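Local coordinates for protein Keto/oxoacid ferredoxin oxidoreductase, gamma subunit (Geobacter sulfurreducens, PDB 3ON3) that probably serves as the gamma subunit of an oxidoreductase that oxidises keto or oxo acids and passes the electrons to ferredoxin, at residues B[93-98]-B[110-115]; B[8-13]-B[73-78]. All blocks are in the same frame, centred on the assembly; numbering follows the deposited sequence.

Contact 1 of 2, residues B[93-98]-B[110-115]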
# COMPACT_ATOMS: atom_id res chain seq x y z
N GLY B 93 -14.55 -20.67 3.73
CA GLY B 93 -13.74 -19.65 3.09
C GLY B 93 -12.44 -20.24 2.59
O GLY B 93 -12.07 -21.35 2.96
N VAL B 94 -11.76 -19.48 1.74
CA VAL B 94 -10.50 -19.92 1.14
C VAL B 94 -9.34 -19.73 2.12
O VAL B 94 -9.12 -18.65 2.65
CB VAL B 94 -10.21 -19.15 -0.18
CG1 VAL B 94 -8.74 -19.25 -0.59
CG2 VAL B 94 -11.10 -19.68 -1.29
N LEU B 95 -8.61 -20.81 2.37
CA LEU B 95 -7.47 -20.72 3.25
C LEU B 95 -6.23 -21.17 2.53
O LEU B 95 -6.08 -22.32 2.21
CB LEU B 95 -7.68 -21.55 4.52
CG LEU B 95 -6.45 -21.68 5.42
CD1 LEU B 95 -5.94 -20.32 5.86
CD2 LEU B 95 -6.72 -22.57 6.64
N LEU B 96 -5.33 -20.23 2.24
CA LEU B 96 -4.10 -20.54 1.54
C LEU B 96 -2.92 -20.31 2.46
O LEU B 96 -2.73 -19.19 2.98
CB LEU B 96 -3.96 -19.66 0.29
CG LEU B 96 -2.61 -19.67 -0.45
CD1 LEU B 96 -2.37 -21.02 -1.17
CD2 LEU B 96 -2.53 -18.52 -1.43
N VAL B 97 -2.13 -21.35 2.66
CA VAL B 97 -0.98 -21.26 3.54
C VAL B 97 0.28 -21.75 2.84
O VAL B 97 0.19 -22.41 1.82
CB VAL B 97 -1.20 -22.04 4.87
CG1 VAL B 97 -2.51 -21.62 5.52
CG2 VAL B 97 -1.20 -23.56 4.64
N ASP B 98 1.45 -21.40 3.38
CA ASP B 98 2.68 -22.05 2.96
C ASP B 98 2.85 -23.36 3.74
O ASP B 98 2.68 -23.38 4.97
CB ASP B 98 3.89 -21.14 3.15
CG ASP B 98 5.20 -21.85 2.83
OD1 ASP B 98 5.51 -22.86 3.49
OD2 ASP B 98 5.93 -21.41 1.93
N TYR B 110 -12.57 -25.18 6.28
CA TYR B 110 -12.10 -24.21 5.28
C TYR B 110 -11.72 -24.92 3.98
O TYR B 110 -11.19 -26.04 4.01
CB TYR B 110 -10.88 -23.44 5.80
CG TYR B 110 -11.06 -22.81 7.17
CD1 TYR B 110 -11.93 -21.75 7.35
CD2 TYR B 110 -10.34 -23.27 8.27
CE1 TYR B 110 -12.11 -21.17 8.60
CE2 TYR B 110 -10.51 -22.69 9.53
CZ TYR B 110 -11.40 -21.64 9.69
OH TYR B 110 -11.58 -21.04 10.91
N GLN B 111 -11.96 -24.28 2.83
CA GLN B 111 -11.39 -24.77 1.58
C GLN B 111 -9.90 -24.48 1.65
O GLN B 111 -9.45 -23.38 1.32
CB GLN B 111 -12.02 -24.11 0.36
CG GLN B 111 -13.50 -24.39 0.15
CD GLN B 111 -13.80 -25.84 -0.21
OE1 GLN B 111 -14.62 -26.51 0.44
NE2 GLN B 111 -13.12 -26.34 -1.25
N THR B 112 -9.14 -25.47 2.09
CA THR B 112 -7.73 -25.27 2.41
C THR B 112 -6.80 -25.76 1.31
O THR B 112 -6.90 -26.89 0.84
CB THR B 112 -7.35 -25.99 3.72
OG1 THR B 112 -8.16 -25.48 4.78
CG2 THR B 112 -5.89 -25.76 4.04
N THR B 113 -5.89 -24.88 0.91
CA THR B 113 -4.85 -25.24 -0.04
C THR B 113 -3.51 -24.89 0.54
O THR B 113 -3.34 -23.83 1.12
CB THR B 113 -5.01 -24.49 -1.38
OG1 THR B 113 -6.26 -24.86 -1.97
CG2 THR B 113 -3.87 -24.86 -2.33
N ALA B 114 -2.55 -25.80 0.39
CA ALA B 114 -1.23 -25.61 0.95
C ALA B 114 -0.16 -26.04 -0.03
O ALA B 114 -0.22 -27.14 -0.58
CB ALA B 114 -1.09 -26.39 2.27
N PHE B 115 0.82 -25.17 -0.28
CA PHE B 115 1.98 -25.56 -1.06
C PHE B 115 3.18 -24.74 -0.67
O PHE B 115 3.07 -23.82 0.13
CB PHE B 115 1.72 -25.55 -2.59
CG PHE B 115 1.67 -24.18 -3.23
CD1 PHE B 115 2.81 -23.62 -3.79
CD2 PHE B 115 0.47 -23.49 -3.34
CE1 PHE B 115 2.77 -22.37 -4.43
CE2 PHE B 115 0.41 -22.24 -3.97
CZ PHE B 115 1.57 -21.67 -4.51

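Contact 2 of 2, residues B[8-13]-B[73-78]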
# COMPACT_ATOMS: atom_id res chain seq x y z
N ILE B 8 -10.34 -10.23 1.10
CA ILE B 8 -9.18 -11.10 1.15
C ILE B 8 -8.18 -10.50 2.14
O ILE B 8 -8.03 -9.28 2.21
CB ILE B 8 -8.51 -11.20 -0.24
CG1 ILE B 8 -9.48 -11.77 -1.27
CG2 ILE B 8 -7.21 -12.01 -0.15
CD1 ILE B 8 -9.08 -11.48 -2.73
N ARG B 9 -7.49 -11.35 2.89
CA ARG B 9 -6.40 -10.85 3.70
C ARG B 9 -5.13 -11.61 3.38
O ARG B 9 -5.15 -12.82 3.17
CB ARG B 9 -6.73 -10.95 5.20
CG ARG B 9 -8.00 -10.23 5.54
CD ARG B 9 -8.25 -10.20 7.04
NE ARG B 9 -9.65 -9.89 7.30
CZ ARG B 9 -10.18 -9.74 8.50
NH1 ARG B 9 -9.42 -9.87 9.58
NH2 ARG B 9 -11.48 -9.47 8.62
N PHE B 10 -4.04 -10.86 3.32
CA PHE B 10 -2.74 -11.43 3.05
C PHE B 10 -1.97 -11.27 4.34
O PHE B 10 -1.68 -10.14 4.75
CB PHE B 10 -2.04 -10.67 1.92
CG PHE B 10 -2.83 -10.61 0.64
CD1 PHE B 10 -2.60 -11.53 -0.37
CD2 PHE B 10 -3.79 -9.62 0.44
CE1 PHE B 10 -3.32 -11.48 -1.57
CE2 PHE B 10 -4.50 -9.55 -0.75
CZ PHE B 10 -4.27 -10.48 -1.76
N SER B 11 -1.67 -12.38 5.00
CA SER B 11 -0.96 -12.29 6.27
C SER B 11 0.32 -13.11 6.27
O SER B 11 0.50 -14.04 5.48
CB SER B 11 -1.87 -12.66 7.45
OG SER B 11 -2.31 -14.00 7.42
N GLY B 12 1.22 -12.74 7.16
CA GLY B 12 2.48 -13.42 7.30
C GLY B 12 3.34 -12.55 8.18
O GLY B 12 2.88 -12.12 9.23
N ALA B 13 4.55 -12.28 7.73
CA ALA B 13 5.48 -11.49 8.52
C ALA B 13 5.79 -10.18 7.83
O ALA B 13 5.42 -9.98 6.67
CB ALA B 13 6.76 -12.27 8.78
N ALA B 73 -11.43 -14.97 2.23
CA ALA B 73 -10.22 -15.69 1.86
C ALA B 73 -9.07 -15.18 2.69
O ALA B 73 -9.00 -14.00 3.03
CB ALA B 73 -9.92 -15.49 0.36
N LEU B 74 -8.13 -16.06 2.98
CA LEU B 74 -7.00 -15.66 3.80
C LEU B 74 -5.69 -16.32 3.40
O LEU B 74 -5.60 -17.54 3.30
CB LEU B 74 -7.28 -15.95 5.28
CG LEU B 74 -6.07 -15.78 6.20
CD1 LEU B 74 -5.77 -14.29 6.50
CD2 LEU B 74 -6.25 -16.56 7.49
N LEU B 75 -4.68 -15.49 3.16
CA LEU B 75 -3.35 -16.01 2.96
C LEU B 75 -2.59 -15.94 4.27
O LEU B 75 -2.63 -14.92 4.93
CB LEU B 75 -2.60 -15.17 1.92
CG LEU B 75 -1.11 -15.51 1.94
CD1 LEU B 75 -0.87 -16.88 1.31
CD2 LEU B 75 -0.30 -14.44 1.22
N ALA B 76 -1.91 -17.02 4.64
CA ALA B 76 -1.01 -17.02 5.79
C ALA B 76 0.33 -17.64 5.42
O ALA B 76 0.43 -18.84 5.17
CB ALA B 76 -1.65 -17.77 6.97
N LEU B 77 1.38 -16.83 5.40
CA LEU B 77 2.70 -17.32 5.03
C LEU B 77 3.47 -17.88 6.24
O LEU B 77 4.48 -18.57 6.07
CB LEU B 77 3.50 -16.22 4.32
CG LEU B 77 3.09 -15.88 2.88
CD1 LEU B 77 3.89 -14.70 2.33
CD2 LEU B 77 3.22 -17.11 1.95
N THR B 78 2.99 -17.57 7.44
CA THR B 78 3.59 -18.06 8.69
C THR B 78 2.55 -18.68 9.62
O THR B 78 1.38 -18.30 9.59
CB THR B 78 4.31 -16.94 9.48
OG1 THR B 78 3.33 -16.06 10.04
CG2 THR B 78 5.26 -16.15 8.58

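Contact 1 of 2, residues B[93-98]-B[110-115]
Leu-95 swings CG to the far side from its own N (chi1 172°), which lays CD2 alongside Thr-112, whose OG1 stands anti to its own carbonyl carbon (chi1 -59°). The two side chains run in the same direction, and CD2 of Leu-95 comes within 3.7 Å of OG1 of Thr-112. Tyr-110 joins them from the start of its segment: its CB meets Leu-95 CB at 3.9 Å, while the edge of its ring lies near Gly-93 O. Further along the same face, CG2 of Val-97 touches CB of Ala-114 at 3.7 Å. The other face carries Leu-96 and Thr-113, and there Leu-96 CD1 reaches forward across the strand pair, obliquely, to CE2 of Phe-115, 4.1 Å away. Shortening Thr-112 to an alanine would probably open a gap beside Leu-95 CD2. Between the two faces, 93-98 and 111-115 pair as parallel strands. Gln-111 N bonds to Gly-93 O, and Leu-95 uses both polar backbone atoms, its N giving to Gln-111 O and its O accepting from Thr-113 N, each at 2.9 Å. Val-97 N to Thr-113 O is longer, 3.2 Å. Asp-98 turns its carboxylate elsewhere, OD2 accepting from Ile-118 N in helix 117-125. The chemistry is thus a polar backbone seam between faces apolar on 94-97 and mixed on 111-114, adding an outermost strand of this chain's sheet to the parallel run.

Contact 2 of 2, residues B[8-13]-B[73-78]
Ser-11 grips Leu-75 O twice, through its backbone N and through its hydroxyl, each donor 2.7 Å from that oxygen. The two donors approach differently: OG lies in the carbonyl plane, on a lone pair, whereas Ser-11 N sits above the plane. With chi1 at 64°, OG lies between the serine's own N and carbonyl carbon, turned toward Leu-75 O, and the bond fixes it there. The same residue accepts as well, its O taking the N-H of Leu-77 at 2.9 Å. Upstream, Arg-9 N gives to Ala-73 O at 3.1 Å and Arg-9 O receives Leu-75 N in an almost straight bond, 176° at the hydrogen, so both polar backbone atoms of Arg-9 are bonded across the parallel pair. The guanidinium leads away, forming salt bridges with Glu-7 and Asp-88; of the Arg-9 side chain, CB alone touches the partner strand, at Leu-74 CD1, 3.7 Å off. On the face of Ile-8 and Phe-10, Leu-75 CD2 meets the edge of the Phe-10 ring at CD1, 4.0 Å away, while Ile-8 CG2 rests over one ring face, offset toward the rim. Helices 18-32 and 131-143 pack on this side. Thr-78, the N-cap of helix 79-85, directs OG1 to Ala-81 N, and its CG2 lies near Ala-13. A buried hydroxyl is thus accommodated where two parallel strands meet mid-sheet, its proton spent on a backbone carbonyl.

How the contacts relate
Contacts 1 and 2 are consecutive steps across one mixed sheet, their centres about 10 Å apart. Strands 71-76 and 93-98 are neighbours, so the four strands run in the order 6-12, 71-76, 93-98, 111-115, all parallel. The seam between the contacts is made by backbone: Val-94 O is 2.8 Å from Leu-74 N and Leu-96 O is 2.9 Å from Ala-76 N, both probably hydrogen bonds. One side chain joins in, Leu-75 CD1 lying 3.4 Å from the backbone O of Leu-96. Met-139 of helix 131-143 touches Phe-10, Leu-75 and Leu-96, tying one face of both contacts to the same helix. Contact 2 is the more central and buried; contact 1 carries the sheet to 111-115, one of its two outermost strands within this chain.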